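Local coordinates for protein ketosynthase (Streptomyces sp. MSC090213JE08, PDB 6KXD) that probably catalyses the condensation of an acyl-ACP with malonyl-ACP to a 3-oxoacyl-ACP, as part of a highly reducing type II polyketide synthase, at residues 8-13 with 183-188; 236-241 with 341-346; 255-260 with 400-405; 293-298 with 385-390. One frame throughout, in Å; residues are numbered along the deposited sequence.

Contact 1. Residues 8-13 with 183-188; sequences RRVVLT and SIRSGE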
loop_
_atom_site.group_PDB
_atom_site.type_symbol
_atom_site.label_atom_id
_atom_site.label_comp_id
_atom_site.label_asym_id
_atom_site.label_seq_id
_atom_site.Cartn_x
_atom_site.Cartn_y
_atom_site.Cartn_z
ATOM N N ARG A 8 -8.338 -14.719 18.286
ATOM C CA ARG A 8 -7.992 -15.845 17.423
ATOM C C ARG A 8 -6.489 -15.815 17.162
ATOM O O ARG A 8 -5.905 -14.743 16.959
ATOM C CB ARG A 8 -8.731 -15.809 16.085
ATOM C CG ARG A 8 -10.229 -15.574 16.199
ATOM C CD ARG A 8 -10.967 -16.250 15.061
ATOM N NE ARG A 8 -10.341 -15.979 13.771
ATOM C CZ ARG A 8 -10.546 -16.684 12.659
ATOM N NH1 ARG A 8 -10.852 -17.973 12.723
ATOM N NH2 ARG A 8 -10.455 -16.085 11.485
ATOM N N ARG A 9 -5.895 -17.009 17.167
ATOM C CA ARG A 9 -4.469 -17.193 16.977
ATOM C C ARG A 9 -4.224 -17.452 15.491
ATOM O O ARG A 9 -5.043 -18.041 14.825
ATOM C CB ARG A 9 -3.949 -18.351 17.833
ATOM C CG ARG A 9 -3.677 -17.992 19.289
ATOM C CD ARG A 9 -3.361 -19.215 20.135
ATOM N NE ARG A 9 -2.515 -20.199 19.468
ATOM C CZ ARG A 9 -1.305 -20.583 19.873
ATOM N NH1 ARG A 9 -0.627 -19.858 20.743
ATOM N NH2 ARG A 9 -0.765 -21.687 19.391
ATOM N N VAL A 10 -3.106 -16.930 14.989
ATOM C CA VAL A 10 -2.789 -16.927 13.561
ATOM C C VAL A 10 -1.375 -17.468 13.366
ATOM O O VAL A 10 -0.437 -16.994 14.027
ATOM C CB VAL A 10 -2.888 -15.496 13.002
ATOM C CG1 VAL A 10 -2.519 -15.435 11.521
ATOM C CG2 VAL A 10 -4.252 -14.893 13.292
ATOM N N VAL A 11 -1.214 -18.357 12.389
ATOM C CA VAL A 11 -0.006 -19.109 12.196
ATOM C C VAL A 11 0.440 -19.033 10.738
ATOM O O VAL A 11 -0.357 -18.826 9.838
ATOM C CB VAL A 11 -0.200 -20.565 12.668
ATOM C CG1 VAL A 11 -0.266 -20.631 14.194
ATOM C CG2 VAL A 11 -1.432 -21.216 12.047
ATOM N N LEU A 12 1.754 -19.184 10.557
ATOM C CA LEU A 12 2.395 -19.187 9.281
ATOM C C LEU A 12 2.509 -20.624 8.809
ATOM O O LEU A 12 3.366 -21.355 9.314
ATOM C CB LEU A 12 3.787 -18.559 9.389
ATOM C CG LEU A 12 3.792 -17.066 9.735
ATOM C CD1 LEU A 12 5.189 -16.539 10.017
ATOM C CD2 LEU A 12 3.154 -16.260 8.611
ATOM N N THR A 13 1.710 -20.972 7.800
ATOM C CA THR A 13 1.687 -22.314 7.250
ATOM C C THR A 13 2.432 -22.427 5.922
ATOM O O THR A 13 2.655 -23.541 5.453
ATOM C CB THR A 13 0.243 -22.786 7.097
ATOM O OG1 THR A 13 -0.446 -21.809 6.321
ATOM C CG2 THR A 13 -0.434 -22.946 8.438
ATOM N N SER A 183 -6.845 -9.227 9.770
ATOM C CA SER A 183 -7.961 -9.671 8.994
ATOM C C SER A 183 -8.429 -11.035 9.507
ATOM O O SER A 183 -9.646 -11.277 9.630
ATOM C CB SER A 183 -7.645 -9.686 7.515
ATOM O OG SER A 183 -7.420 -8.366 7.021
ATOM N N ILE A 184 -7.472 -11.907 9.811
ATOM C CA ILE A 184 -7.813 -13.233 10.376
ATOM C C ILE A 184 -8.342 -13.068 11.807
ATOM O O ILE A 184 -9.341 -13.687 12.176
ATOM C CB ILE A 184 -6.631 -14.207 10.280
ATOM C CG1 ILE A 184 -6.343 -14.537 8.820
ATOM C CG2 ILE A 184 -6.905 -15.477 11.080
ATOM C CD1 ILE A 184 -5.008 -15.185 8.576
ATOM N N ARG A 185 -7.716 -12.203 12.604
ATOM C CA ARG A 185 -8.134 -12.035 13.998
ATOM C C ARG A 185 -9.597 -11.576 14.064
ATOM O O ARG A 185 -10.311 -11.977 14.981
ATOM C CB ARG A 185 -7.287 -11.026 14.763
ATOM C CG ARG A 185 -6.007 -11.603 15.337
ATOM C CD ARG A 185 -5.263 -10.464 16.014
ATOM N NE ARG A 185 -4.091 -10.903 16.731
ATOM C CZ ARG A 185 -3.197 -10.071 17.246
ATOM N NH1 ARG A 185 -3.511 -8.797 17.443
ATOM N NH2 ARG A 185 -1.999 -10.524 17.553
ATOM N N SER A 186 -10.028 -10.790 13.069
ATOM C CA SER A 186 -11.380 -10.244 12.973
ATOM C C SER A 186 -12.430 -11.330 12.764
ATOM O O SER A 186 -13.630 -11.034 12.846
ATOM C CB SER A 186 -11.493 -9.254 11.863
ATOM O OG SER A 186 -11.577 -9.915 10.618
ATOM N N GLY A 187 -11.986 -12.502 12.319
ATOM C CA GLY A 187 -12.810 -13.610 12.065
ATOM C C GLY A 187 -13.361 -13.613 10.658
ATOM O O GLY A 187 -13.955 -14.580 10.241
ATOM N N GLU A 188 -13.156 -12.536 9.906
ATOM C CA GLU A 188 -13.801 -12.387 8.601
ATOM C C GLU A 188 -13.177 -13.277 7.522
ATOM O O GLU A 188 -13.829 -13.576 6.526
ATOM C CB GLU A 188 -13.774 -10.918 8.197
ATOM C CG GLU A 188 -14.763 -10.085 8.986
ATOM C CD GLU A 188 -14.524 -8.591 8.916
ATOM O OE1 GLU A 188 -13.860 -8.136 7.967
ATOM O OE2 GLU A 188 -15.017 -7.881 9.825
HETATM O O HOH W 1 -9.105 -12.396 17.530
#
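Arg8 turns the edge of its guanidinium group to the carbonyl oxygen of Ile184, near the C-terminal end of helix 172-185. The grip is side-on: Arg8 NH2 lies 2.7 Å and NE 3.0 Å from Ile184 O, both bonds bent (147° and 133° at the hydrogens) as two donors converge on one oxygen. That oxygen sits close to the guanidinium plane, and it also accepts the N-H of Gly187, where the chain leaves helical geometry with positive phi. A bend at chi3 (-47°) swings the guanidinium round to the carbonyl and brings NH2 to 3.5 Å from Gly187 CA. Behind this polar clasp, Val10 and Ile184 cross obliquely, their CG2 methyls 3.5 Å apart, while Val10 CG1 meets Ile184 CD1. Arg185 starts away from strand 10-19, yet its CG rests 3.5 Å from Arg8 O; its far end pairs with Asp287. A water joins Arg8 N to Arg185 O. Arg8 also has a salt bridge through NH1 to Glu244. With an alanine here, Ile184 O would probably lose two of its three donors, keeping the N-H of Gly187, and Glu244 would lose this cationic mate. A cation placed against helix-end carbonyls is likely to be favoured by the negative end of the helix dipole, so charge and apolar packing together fasten the helix to the start of the strand.

Contact 2. Residues 236-241 with 341-346; sequences GILVLE and ASALGA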
loop_
_atom_site.group_PDB
_atom_site.type_symbol
_atom_site.label_atom_id
_atom_site.label_comp_id
_atom_site.label_asym_id
_atom_site.label_seq_id
_atom_site.Cartn_x
_atom_site.Cartn_y
_atom_site.Cartn_z
ATOM N N GLY A 236 8.579 -12.008 -1.018
ATOM C CA GLY A 236 8.261 -12.939 -0.022
ATOM C C GLY A 236 6.782 -12.950 0.198
ATOM O O GLY A 236 6.181 -11.881 0.342
ATOM N N ILE A 237 6.213 -14.149 0.169
ATOM C CA ILE A 237 4.809 -14.334 0.457
ATOM C C ILE A 237 4.687 -15.328 1.585
ATOM O O ILE A 237 5.279 -16.432 1.532
ATOM C CB ILE A 237 4.013 -14.746 -0.788
ATOM C CG1 ILE A 237 4.134 -13.705 -1.903
ATOM C CG2 ILE A 237 2.566 -14.981 -0.426
ATOM C CD1 ILE A 237 3.402 -12.392 -1.602
ATOM N N LEU A 238 3.880 -14.941 2.571
ATOM C CA LEU A 238 3.605 -15.746 3.711
ATOM C C LEU A 238 2.138 -16.157 3.670
ATOM O O LEU A 238 1.264 -15.330 3.408
ATOM C CB LEU A 238 3.898 -14.959 4.986
ATOM C CG LEU A 238 5.360 -14.564 5.196
ATOM C CD1 LEU A 238 5.672 -13.268 4.462
ATOM C CD2 LEU A 238 5.674 -14.412 6.671
ATOM N N VAL A 239 1.876 -17.448 3.905
ATOM C CA VAL A 239 0.515 -17.891 4.158
ATOM C C VAL A 239 0.243 -17.778 5.656
ATOM O O VAL A 239 0.908 -18.470 6.473
ATOM C CB VAL A 239 0.256 -19.323 3.638
ATOM C CG1 VAL A 239 -1.202 -19.709 3.849
ATOM C CG2 VAL A 239 0.649 -19.464 2.177
ATOM N N LEU A 240 -0.729 -16.923 6.005
ATOM C CA LEU A 240 -1.247 -16.788 7.319
ATOM C C LEU A 240 -2.590 -17.514 7.361
ATOM O O LEU A 240 -3.368 -17.404 6.414
ATOM C CB LEU A 240 -1.486 -15.322 7.685
ATOM C CG LEU A 240 -0.266 -14.537 8.150
ATOM C CD1 LEU A 240 0.716 -14.351 7.015
ATOM C CD2 LEU A 240 -0.703 -13.190 8.709
ATOM N N GLU A 241 -2.869 -18.165 8.482
ATOM C CA GLU A 241 -4.089 -18.951 8.646
ATOM C C GLU A 241 -4.520 -18.921 10.095
ATOM O O GLU A 241 -3.669 -18.864 10.975
ATOM C CB GLU A 241 -3.837 -20.413 8.281
ATOM C CG GLU A 241 -3.981 -20.718 6.811
ATOM C CD GLU A 241 -3.938 -22.213 6.505
ATOM O OE1 GLU A 241 -2.867 -22.686 6.062
ATOM O OE2 GLU A 241 -4.978 -22.898 6.707
ATOM N N ALA A 341 11.440 -6.227 1.410
ATOM C CA ALA A 341 12.471 -6.346 2.412
ATOM C C ALA A 341 11.902 -6.921 3.695
ATOM O O ALA A 341 12.409 -7.920 4.160
ATOM C CB ALA A 341 13.189 -5.056 2.636
ATOM N N SER A 342 10.825 -6.333 4.231
ATOM C CA SER A 342 10.332 -6.773 5.499
ATOM C C SER A 342 9.629 -8.128 5.377
ATOM O O SER A 342 9.529 -8.824 6.352
ATOM C CB SER A 342 9.438 -5.714 6.174
ATOM O OG SER A 342 8.445 -5.202 5.301
ATOM N N ALA A 343 9.128 -8.479 4.178
ATOM C CA ALA A 343 8.477 -9.743 3.976
ATOM C C ALA A 343 9.529 -10.867 3.992
ATOM O O ALA A 343 9.338 -11.867 4.690
ATOM C CB ALA A 343 7.710 -9.754 2.691
ATOM N N LEU A 344 10.614 -10.635 3.254
ATOM C CA LEU A 344 11.804 -11.541 3.257
ATOM C C LEU A 344 12.415 -11.597 4.656
ATOM O O LEU A 344 12.702 -12.669 5.133
ATOM C CB LEU A 344 12.806 -11.112 2.191
ATOM C CG LEU A 344 12.349 -11.391 0.759
ATOM C CD1 LEU A 344 13.239 -10.718 -0.273
ATOM C CD2 LEU A 344 12.201 -12.896 0.508
ATOM N N GLY A 345 12.446 -10.475 5.379
ATOM C CA GLY A 345 12.829 -10.492 6.807
ATOM C C GLY A 345 11.911 -11.328 7.667
ATOM O O GLY A 345 12.364 -12.125 8.544
ATOM N N ALA A 346 10.593 -11.151 7.491
ATOM C CA ALA A 346 9.632 -11.935 8.220
ATOM C C ALA A 346 9.872 -13.437 8.005
ATOM O O ALA A 346 9.719 -14.225 8.943
ATOM C CB ALA A 346 8.215 -11.562 7.813
#
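Leu238 on strand 234-242 points its CB toward helix 341-355, where the side chain divides over the helix surface. CB sets the direction, with no atom of 341-346 within 4.2 Å of it, and CG, anti to the carbonyl carbon (chi1 -64°), carries the fork to within 4.8 Å of the nearest helix atom, Ala343 O. From there CD1 runs to 3.9 Å from Ala343 O and, more loosely, approaches the CB of the same alanine. CD2 takes the other branch and meets the methyl of Ala346, with CD2 and Ala346 CB 4.0 Å apart. Two residues earlier on the strand, Gly236 lets the backbones close in, its CA 5.0 Å from the CA of Leu344. With no side chain in the way, the methyl of Ala343 settles 3.5 Å from Gly236 O. Leu344 starts away from the strand, but its CD2 curls back to 4.0 Å from Gly236 CA. The axes of the two short segments approach to 7.3 Å, their N-to-C directions 52° apart. The helix belongs to the buried middle layer of the thiolase fold, and the strand to the sheet of the N-terminal half; on the helix, Ser342 OG bonds with Cys170 O and Asn174 N. The two segments share no hydrogen bond: the strand's polar backbone is engaged by strands 10-19 and 191-198. The contact therefore rests on van der Waals packing, methyls lying against methyls and backbone carbonyls, with a glycine allowing a close approach and one leucine spanning two helix positions.

Contact 3. Residues 255-260 with 400-405; sequences AEVLGY and AVLILG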
loop_
_atom_site.group_PDB
_atom_site.type_symbol
_atom_site.label_atom_id
_atom_site.label_comp_id
_atom_site.label_asym_id
_atom_site.label_seq_id
_atom_site.Cartn_x
_atom_site.Cartn_y
_atom_site.Cartn_z
ATOM N N ALA A 255 5.552 -21.100 12.126
ATOM C CA ALA A 255 5.617 -20.246 13.305
ATOM C C ALA A 255 4.246 -19.592 13.532
ATOM O O ALA A 255 3.300 -19.812 12.792
ATOM C CB ALA A 255 6.729 -19.231 13.146
ATOM N N GLU A 256 4.118 -18.880 14.646
ATOM C CA GLU A 256 2.904 -18.204 14.983
ATOM C C GLU A 256 3.152 -16.703 14.775
ATOM O O GLU A 256 4.261 -16.209 15.018
ATOM C CB GLU A 256 2.484 -18.534 16.415
ATOM C CG GLU A 256 1.069 -18.095 16.721
ATOM C CD GLU A 256 0.580 -18.345 18.135
ATOM O OE1 GLU A 256 1.277 -19.044 18.886
ATOM O OE2 GLU A 256 -0.508 -17.828 18.471
ATOM N N VAL A 257 2.128 -15.993 14.289
ATOM C CA VAL A 257 2.134 -14.529 14.280
ATOM C C VAL A 257 1.518 -14.044 15.592
ATOM O O VAL A 257 0.326 -14.261 15.846
ATOM C CB VAL A 257 1.356 -13.948 13.079
ATOM C CG1 VAL A 257 1.563 -12.449 13.039
ATOM C CG2 VAL A 257 1.756 -14.569 11.750
ATOM N N LEU A 258 2.319 -13.360 16.417
ATOM C CA LEU A 258 1.893 -12.964 17.741
ATOM C C LEU A 258 1.283 -11.563 17.719
ATOM O O LEU A 258 0.295 -11.298 18.409
ATOM C CB LEU A 258 3.090 -12.980 18.687
ATOM C CG LEU A 258 3.812 -14.320 18.781
ATOM C CD1 LEU A 258 4.865 -14.261 19.876
ATOM C CD2 LEU A 258 2.835 -15.436 19.029
ATOM N N GLY A 259 1.904 -10.663 16.952
ATOM C CA GLY A 259 1.427 -9.299 16.898
ATOM C C GLY A 259 2.287 -8.424 16.007
ATOM O O GLY A 259 3.337 -8.821 15.534
ATOM N N TYR A 260 1.824 -7.194 15.836
ATOM C CA TYR A 260 2.622 -6.181 15.218
ATOM C C TYR A 260 2.236 -4.818 15.776
ATOM O O TYR A 260 1.221 -4.653 16.511
ATOM C CB TYR A 260 2.505 -6.280 13.690
ATOM C CG TYR A 260 1.285 -5.665 13.056
ATOM C CD1 TYR A 260 0.037 -6.247 13.236
ATOM C CD2 TYR A 260 1.376 -4.576 12.192
ATOM C CE1 TYR A 260 -1.093 -5.749 12.616
ATOM C CE2 TYR A 260 0.252 -4.080 11.543
ATOM C CZ TYR A 260 -0.983 -4.659 11.765
ATOM O OH TYR A 260 -2.136 -4.262 11.204
ATOM N N ALA A 400 6.745 -0.329 10.969
ATOM C CA ALA A 400 6.013 -1.515 11.259
ATOM C C ALA A 400 6.976 -2.558 11.846
ATOM O O ALA A 400 7.991 -2.867 11.259
ATOM C CB ALA A 400 5.364 -2.069 10.019
ATOM N N VAL A 401 6.565 -3.119 12.968
ATOM C CA VAL A 401 7.331 -4.109 13.704
ATOM C C VAL A 401 6.440 -5.323 13.902
ATOM O O VAL A 401 5.281 -5.192 14.324
ATOM C CB VAL A 401 7.809 -3.515 15.039
ATOM C CG1 VAL A 401 8.580 -4.562 15.821
ATOM C CG2 VAL A 401 8.616 -2.256 14.803
ATOM N N LEU A 402 6.958 -6.494 13.523
ATOM C CA LEU A 402 6.253 -7.730 13.565
ATOM C C LEU A 402 6.939 -8.670 14.559
ATOM O O LEU A 402 8.166 -8.725 14.571
ATOM C CB LEU A 402 6.288 -8.315 12.157
ATOM C CG LEU A 402 5.764 -9.733 11.976
ATOM C CD1 LEU A 402 4.253 -9.756 12.082
ATOM C CD2 LEU A 402 6.230 -10.300 10.639
ATOM N N ILE A 403 6.115 -9.351 15.351
ATOM C CA ILE A 403 6.564 -10.319 16.349
ATOM C C ILE A 403 5.980 -11.671 15.972
ATOM O O ILE A 403 4.744 -11.839 15.923
ATOM C CB ILE A 403 6.166 -9.943 17.785
ATOM C CG1 ILE A 403 6.464 -8.492 18.177
ATOM C CG2 ILE A 403 6.799 -10.925 18.759
ATOM C CD1 ILE A 403 7.908 -8.081 18.160
ATOM N N LEU A 404 6.901 -12.616 15.722
ATOM C CA LEU A 404 6.628 -14.005 15.488
ATOM C C LEU A 404 7.116 -14.834 16.685
ATOM O O LEU A 404 8.015 -14.410 17.407
ATOM C CB LEU A 404 7.363 -14.416 14.212
ATOM C CG LEU A 404 6.964 -13.665 12.939
ATOM C CD1 LEU A 404 7.772 -14.147 11.758
ATOM C CD2 LEU A 404 5.485 -13.832 12.662
ATOM N N GLY A 405 6.500 -16.006 16.858
ATOM C CA GLY A 405 6.761 -16.935 17.940
ATOM C C GLY A 405 6.715 -18.375 17.469
ATOM O O GLY A 405 6.154 -18.673 16.403
#
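Glu256 and Gly405 exchange two backbone hydrogen bonds, the nearly straight one running from Glu256 N to Gly405 O (2.7 Å, 177° at the hydrogen) and its return from Gly405 N to Glu256 O. Farther along, Ile403 O takes two donors, Leu258 N at 2.9 Å and Gly259 N at 3.2 Å, the latter on a lone pair in the carbonyl plane. Ile403 N answers with a 2.8 Å bond to Gly259 O. Leu258 and Gly259 thus both face Ile403, and the register slips by one between Val257 and Gly259. On the face carrying Val257, that valine and Leu404 lie side by side, with CG2 and CD2 3.9 Å apart. Leu402 crosses Val257 at about a right angle; CG, held anti to its own nitrogen (chi1 172°), brings CD1 to 3.9 Å from Val257 CG1. Leu258 reaches over Gly405, its CD1 3.8 Å from Gly405 CA, in the place a side chain there would need. The Tyr260 ring leads away and its OH hydrogen-bonds with Asp182; the Glu256 carboxylate makes a salt bridge with Arg9. This is a classic beta bulge in an antiparallel pair, within the sheet of the C-terminal half of the thiolase fold.

Contact 4. Residues 293-298 with 385-390; sequences EEIDFI and VRIVQN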
loop_
_atom_site.group_PDB
_atom_site.type_symbol
_atom_site.label_atom_id
_atom_site.label_comp_id
_atom_site.label_asym_id
_atom_site.label_seq_id
_atom_site.Cartn_x
_atom_site.Cartn_y
_atom_site.Cartn_z
ATOM N N GLU A 293 12.282 -9.038 27.528
ATOM C CA GLU A 293 13.089 -10.228 27.958
ATOM C C GLU A 293 12.926 -11.401 26.986
ATOM O O GLU A 293 13.888 -12.116 26.724
ATOM C CB GLU A 293 12.683 -10.741 29.350
ATOM C CG GLU A 293 13.146 -9.852 30.493
ATOM C CD GLU A 293 12.240 -8.661 30.740
ATOM O OE1 GLU A 293 11.121 -8.882 31.225
ATOM O OE2 GLU A 293 12.635 -7.526 30.398
ATOM N N GLU A 294 11.699 -11.620 26.500
ATOM C CA GLU A 294 11.350 -12.863 25.816
ATOM C C GLU A 294 11.784 -12.816 24.349
ATOM O O GLU A 294 11.653 -13.806 23.644
ATOM C CB GLU A 294 9.847 -13.150 25.858
ATOM C CG GLU A 294 9.197 -13.035 27.224
ATOM C CD GLU A 294 7.728 -13.414 27.180
ATOM O OE1 GLU A 294 7.437 -14.559 26.804
ATOM O OE2 GLU A 294 6.874 -12.555 27.468
ATOM N N ILE A 295 12.294 -11.670 23.882
ATOM C CA ILE A 295 12.727 -11.549 22.483
ATOM C C ILE A 295 14.130 -12.152 22.325
ATOM O O ILE A 295 15.097 -11.713 22.942
ATOM C CB ILE A 295 12.667 -10.090 21.998
ATOM C CG1 ILE A 295 11.235 -9.534 22.041
ATOM C CG2 ILE A 295 13.324 -9.982 20.625
ATOM C CD1 ILE A 295 10.226 -10.277 21.191
ATOM N N ASP A 296 14.236 -13.151 21.443
ATOM C CA ASP A 296 15.475 -13.877 21.223
ATOM C C ASP A 296 16.402 -13.091 20.310
ATOM O O ASP A 296 17.585 -13.038 20.562
ATOM C CB ASP A 296 15.165 -15.290 20.739
ATOM C CG ASP A 296 14.454 -16.020 21.861
ATOM O OD1 ASP A 296 14.960 -15.923 23.007
ATOM O OD2 ASP A 296 13.362 -16.567 21.620
ATOM N N PHE A 297 15.870 -12.495 19.238
ATOM C CA PHE A 297 16.641 -11.537 18.461
ATOM C C PHE A 297 15.682 -10.602 17.705
ATOM O O PHE A 297 14.505 -10.875 17.553
ATOM C CB PHE A 297 17.665 -12.220 17.537
ATOM C CG PHE A 297 17.121 -12.851 16.280
ATOM C CD1 PHE A 297 16.562 -14.116 16.311
ATOM C CD2 PHE A 297 17.113 -12.153 15.081
ATOM C CE1 PHE A 297 16.052 -14.691 15.158
ATOM C CE2 PHE A 297 16.579 -12.715 13.931
ATOM C CZ PHE A 297 16.078 -13.995 13.965
ATOM N N ILE A 298 16.241 -9.471 17.302
ATOM C CA ILE A 298 15.611 -8.513 16.442
ATOM C C ILE A 298 16.212 -8.699 15.066
ATOM O O ILE A 298 17.449 -8.695 14.918
ATOM C CB ILE A 298 15.838 -7.090 16.972
ATOM C CG1 ILE A 298 15.275 -6.941 18.381
ATOM C CG2 ILE A 298 15.292 -6.058 15.984
ATOM C CD1 ILE A 298 15.818 -5.764 19.165
ATOM N N VAL A 385 15.663 -20.050 19.523
ATOM C CA VAL A 385 14.894 -18.880 19.092
ATOM C C VAL A 385 13.408 -19.238 19.151
ATOM O O VAL A 385 12.905 -20.043 18.380
ATOM C CB VAL A 385 15.348 -18.415 17.702
ATOM C CG1 VAL A 385 16.843 -18.164 17.652
ATOM C CG2 VAL A 385 14.971 -19.401 16.632
ATOM N N ARG A 386 12.709 -18.637 20.112
ATOM C CA ARG A 386 11.292 -18.879 20.314
ATOM C C ARG A 386 10.464 -17.670 19.823
ATOM O O ARG A 386 9.364 -17.869 19.357
ATOM C CB ARG A 386 11.003 -19.203 21.787
ATOM C CG ARG A 386 11.655 -20.479 22.315
ATOM C CD ARG A 386 11.860 -20.427 23.826
ATOM N NE ARG A 386 12.824 -19.393 24.234
ATOM C CZ ARG A 386 12.920 -18.862 25.456
ATOM N NH1 ARG A 386 12.194 -19.347 26.450
ATOM N NH2 ARG A 386 13.731 -17.840 25.680
ATOM N N ILE A 387 10.985 -16.444 19.981
ATOM C CA ILE A 387 10.238 -15.213 19.695
ATOM C C ILE A 387 11.192 -14.235 19.012
ATOM O O ILE A 387 12.319 -14.016 19.481
ATOM C CB ILE A 387 9.600 -14.639 20.982
ATOM C CG1 ILE A 387 8.712 -15.682 21.675
ATOM C CG2 ILE A 387 8.837 -13.347 20.688
ATOM C CD1 ILE A 387 7.985 -15.178 22.905
ATOM N N VAL A 388 10.748 -13.670 17.880
ATOM C CA VAL A 388 11.591 -12.823 17.079
ATOM C C VAL A 388 10.811 -11.555 16.698
ATOM O O VAL A 388 9.631 -11.599 16.454
ATOM C CB VAL A 388 12.110 -13.553 15.832
ATOM C CG1 VAL A 388 13.034 -12.670 15.017
ATOM C CG2 VAL A 388 12.794 -14.864 16.180
ATOM N N GLN A 389 11.513 -10.427 16.753
ATOM C CA GLN A 389 11.012 -9.132 16.309
ATOM C C GLN A 389 11.614 -8.822 14.933
ATOM O O GLN A 389 12.799 -8.940 14.692
ATOM C CB GLN A 389 11.319 -8.078 17.368
ATOM C CG GLN A 389 11.084 -6.652 16.909
ATOM C CD GLN A 389 11.481 -5.694 18.007
ATOM O OE1 GLN A 389 11.250 -5.950 19.183
ATOM N NE2 GLN A 389 12.081 -4.586 17.633
ATOM N N ASN A 390 10.742 -8.454 14.000
ATOM C CA ASN A 390 11.177 -8.021 12.711
ATOM C C ASN A 390 10.784 -6.562 12.521
ATOM O O ASN A 390 9.601 -6.259 12.433
ATOM C CB ASN A 390 10.513 -8.868 11.626
ATOM C CG ASN A 390 10.980 -8.563 10.222
ATOM O OD1 ASN A 390 12.193 -8.535 9.960
ATOM N ND2 ASN A 390 10.025 -8.390 9.310
#
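Phe297 has one face of its ring covered by Val388, whose CG1 stands 3.6 Å from the ring centroid and 18° off the normal, a CH-pi contact. The second methyl, CG2, meets the rim at CE1 (3.4 Å), while Val385 CG1 comes obliquely to CD1. Here strands 297-299 and 387-394 run parallel in the C-terminal sheet of the thiolase fold, Ile298 pairing with Gln389; Val385 lies in the loop leading into the second strand. The other flat pair is Asp296 and Arg386: OD1 lies at the guanidinium edge, 3.5 Å from NH2, in a long salt bridge with the two planes 30° apart; Arg386 NE pairs with Asp384. The other carboxylate oxygen does more work. Asp296 OD2 takes Arg386 N from above the carboxylate plane at 2.6 Å and Ile387 N on its anti side at 2.9 Å, while Asp296 N returns a bond to Ile387 O. An asparagine here has no negative charge, which would probably leave Arg386 without this mate, though still paired with Asp384, and weaken the hold on the N-H groups of Arg386 and Ile387. Farther along, Gln389 N bonds Phe297 O, and the Gln389 side chain runs alongside Ile298 before its OE1 reaches Tyr320. Ile295 and Ile387 cross at about a right angle and are packed tightly, with Ile295 CD1 only 3.4 Å from Ile387 CG2.

How the contacts relate
The four contacts trace a path through the thiolase fold from the N-terminal sheet to the C-terminal one. A probable hydrogen bond, Val11 N to Glu241 O (2.9 Å), joins the strands of contacts 1 and 2. Contacts 1 and 3, centres about 12 Å apart, meet where strands 10-19 and 255-264 pair, Val10 O and Val257 N lying 2.8 Å apart. Contacts 3 and 4, centres about 10 Å apart, share neighbouring strands, joined by Leu404 O and Val388 N at 2.9 Å. Contact 2 also supplies the buried helix: Ala346 CB packs 3.7 Å from Leu402 CD2 of contact 3, and Ser342 O probably accepts from Asn390 ND2 of contact 4 at 3.0 Å.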